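Local atomic coordinates of insecticidal protein (Brevibacillus laterosporus, PDB entry 7ML9), a protein that is active against the western corn rootworm, probably by forming beta-pores in membranes, as a member of the ETX/MTX2 family of aerolysin-like toxins. Residues 82-87 / 224-229. Numbering follows the deposited sequence.
Sequences RISQYK and GGIAWR
Trp228 lays the edge of its indole against Ser84. Trp228 NE1 donates to Ser84 OG at 3.0 Å, with an N-H...O angle of 160° and the oxygen close to the ring plane. Ser84 OG sits between its own backbone N and carbonyl carbon (chi1 69°), a rotation that turns it to the indole N-H. Ser84 OG also lies 3.6 Å from Ile226 CB. Gln85 and Ile226 run side by side and point the same way, with the amide group of Gln85 alongside Ile226 CG1.

Arg82 lies opposite Trp228 across the two strands and bonds to it twice. Its chain bends at chi2 (-72°) and then extends along the partner strand. Arg82 NH1 donates to Trp228 O at 3.2 Å, on a lone pair and in the guanidinium plane. The Arg82 carbonyl in turn accepts Trp228 N. On the face opposite Ser84 and Ile226, Ile83 CD1 meets Ala227 CB at 4.0 Å, and helix 242-252 packs against both residues.

The backbones are antiparallel: strands 83-84 and 86-115 pair with strand 201-229 in the large mixed sheet of this ETX/MTX2-type protein, about 29 Å from the chain centre to the contact centre. Ser84 and Ile226 form a hydrogen-bonded pair, with Ile226 N 2.8 Å from Ser84 O. Lys87 and Gly224 form another. Between them the register slips by one residue at a beta bulge, where Gln85 turns the chain through a corner. Gly225 CA there faces the carbonyl oxygens of Ser84 and Gln85.

Salt bridges from Arg82 to Glu40 and Asp56, and from Arg229 to Asp39, tie these strands to helix 28-48 and a nearby loop. These carboxylates probably offset the two buried arginine charges, while the NH1 bonds to Trp228 O and Glu40, with the NE bond to Asp56, should fix the Arg82 guanidinium's orientation.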
loop_
_atom_site.group_PDB
_atom_site.type_symbol
_atom_site.label_atom_id
_atom_site.label_comp_id
_atom_site.label_asym_id
_atom_site.label_seq_id
_atom_site.Cartn_x
_atom_site.Cartn_y
_atom_site.Cartn_z
ATOM N N ARG A 82 23.500 -11.416 -19.726
ATOM C CA ARG A 82 23.084 -12.459 -18.786
ATOM C C ARG A 82 21.586 -12.724 -18.850
ATOM O O ARG A 82 21.134 -13.802 -18.438
ATOM C CB ARG A 82 23.467 -12.061 -17.360
ATOM C CG ARG A 82 24.945 -12.114 -17.036
ATOM C CD ARG A 82 25.399 -13.576 -16.952
ATOM N NE ARG A 82 26.797 -13.693 -16.543
ATOM C CZ ARG A 82 27.447 -14.852 -16.487
ATOM N NH1 ARG A 82 26.825 -15.982 -16.821
ATOM N NH2 ARG A 82 28.712 -14.888 -16.090
ATOM N N ILE A 83 20.791 -11.762 -19.324
ATOM C CA ILE A 83 19.342 -11.916 -19.397
ATOM C C ILE A 83 18.845 -11.455 -20.761
ATOM O O ILE A 83 19.267 -10.412 -21.263
ATOM C CB ILE A 83 18.633 -11.119 -18.280
ATOM C CG1 ILE A 83 19.035 -11.669 -16.903
ATOM C CG2 ILE A 83 17.118 -11.189 -18.469
ATOM C CD1 ILE A 83 18.420 -13.023 -16.602
ATOM N N SER A 84 17.964 -12.229 -21.367
ATOM C CA SER A 84 17.308 -11.787 -22.587
ATOM C C SER A 84 15.816 -11.972 -22.410
ATOM O O SER A 84 15.369 -12.704 -21.526
ATOM C CB SER A 84 17.806 -12.552 -23.829
ATOM O OG SER A 84 17.368 -13.905 -23.793
ATOM N N GLN A 85 15.050 -11.298 -23.274
ATOM C CA GLN A 85 13.595 -11.335 -23.248
ATOM C C GLN A 85 13.040 -10.858 -21.906
ATOM O O GLN A 85 12.010 -11.352 -21.442
ATOM C CB GLN A 85 13.059 -12.731 -23.578
ATOM C CG GLN A 85 13.136 -13.100 -25.051
ATOM C CD GLN A 85 12.903 -14.579 -25.277
ATOM O OE1 GLN A 85 11.851 -15.117 -24.919
ATOM N NE2 GLN A 85 13.882 -15.248 -25.869
ATOM N N TYR A 86 13.721 -9.901 -21.283
ATOM C CA TYR A 86 13.253 -9.359 -20.011
ATOM C C TYR A 86 11.985 -8.546 -20.245
ATOM O O TYR A 86 11.936 -7.711 -21.151
ATOM C CB TYR A 86 14.336 -8.493 -19.373
ATOM C CG TYR A 86 13.838 -7.730 -18.161
ATOM C CD1 TYR A 86 13.695 -8.359 -16.934
ATOM C CD2 TYR A 86 13.482 -6.388 -18.253
ATOM C CE1 TYR A 86 13.211 -7.661 -15.815
ATOM C CE2 TYR A 86 12.993 -5.688 -17.149
ATOM C CZ TYR A 86 12.867 -6.326 -15.935
ATOM O OH TYR A 86 12.393 -5.637 -14.829
ATOM N N LYS A 87 10.961 -8.778 -19.424
ATOM C CA LYS A 87 9.665 -8.161 -19.647
ATOM C C LYS A 87 8.939 -8.047 -18.317
ATOM O O LYS A 87 8.956 -8.987 -17.527
ATOM C CB LYS A 87 8.835 -9.001 -20.631
ATOM C CG LYS A 87 7.482 -8.427 -20.980
ATOM C CD LYS A 87 6.972 -9.057 -22.268
ATOM C CE LYS A 87 5.963 -8.158 -22.967
ATOM N NZ LYS A 87 4.620 -8.284 -22.338
ATOM N N GLY A 224 9.400 -11.678 -16.792
ATOM C CA GLY A 224 9.851 -12.793 -17.596
ATOM C C GLY A 224 11.283 -12.578 -18.065
ATOM O O GLY A 224 11.842 -11.490 -17.947
ATOM N N GLY A 225 11.891 -13.652 -18.557
ATOM C CA GLY A 225 13.264 -13.548 -19.020
ATOM C C GLY A 225 13.928 -14.901 -19.137
ATOM O O GLY A 225 13.408 -15.923 -18.680
ATOM N N ILE A 226 15.106 -14.876 -19.770
ATOM C CA ILE A 226 15.937 -16.050 -20.041
ATOM C C ILE A 226 17.319 -15.776 -19.469
ATOM O O ILE A 226 17.940 -14.764 -19.818
ATOM C CB ILE A 226 16.055 -16.336 -21.553
ATOM C CG1 ILE A 226 14.691 -16.530 -22.214
ATOM C CG2 ILE A 226 16.966 -17.552 -21.796
ATOM C CD1 ILE A 226 13.912 -17.706 -21.657
ATOM N N ALA A 227 17.814 -16.671 -18.607
ATOM C CA ALA A 227 19.107 -16.474 -17.959
ATOM C C ALA A 227 20.205 -17.204 -18.731
ATOM O O ALA A 227 20.069 -18.400 -19.019
ATOM C CB ALA A 227 19.087 -16.964 -16.508
ATOM N N TRP A 228 21.302 -16.502 -19.018
ATOM C CA TRP A 228 22.364 -17.032 -19.877
ATOM C C TRP A 228 23.584 -17.353 -19.029
ATOM O O TRP A 228 24.081 -16.492 -18.290
ATOM C CB TRP A 228 22.704 -16.042 -21.015
ATOM C CG TRP A 228 21.632 -16.032 -22.050
ATOM C CD1 TRP A 228 20.453 -15.319 -22.010
ATOM C CD2 TRP A 228 21.583 -16.817 -23.249
ATOM N NE1 TRP A 228 19.688 -15.624 -23.106
ATOM C CE2 TRP A 228 20.359 -16.537 -23.881
ATOM C CE3 TRP A 228 22.460 -17.730 -23.846
ATOM C CZ2 TRP A 228 19.993 -17.130 -25.091
ATOM C CZ3 TRP A 228 22.092 -18.319 -25.038
ATOM C CH2 TRP A 228 20.872 -18.015 -25.651
ATOM N N ARG A 229 24.066 -18.599 -19.139
ATOM C CA ARG A 229 25.174 -19.097 -18.338
ATOM C C ARG A 229 26.024 -20.031 -19.194
ATOM O O ARG A 229 25.498 -20.752 -20.041
ATOM C CB ARG A 229 24.705 -19.924 -17.107
ATOM C CG ARG A 229 24.018 -19.169 -16.004
ATOM C CD ARG A 229 22.507 -19.107 -16.206
ATOM N NE ARG A 229 21.882 -20.415 -16.175
ATOM C CZ ARG A 229 21.232 -20.938 -17.205
ATOM N NH1 ARG A 229 21.134 -20.251 -18.343
ATOM N NH2 ARG A 229 20.696 -22.147 -17.109
#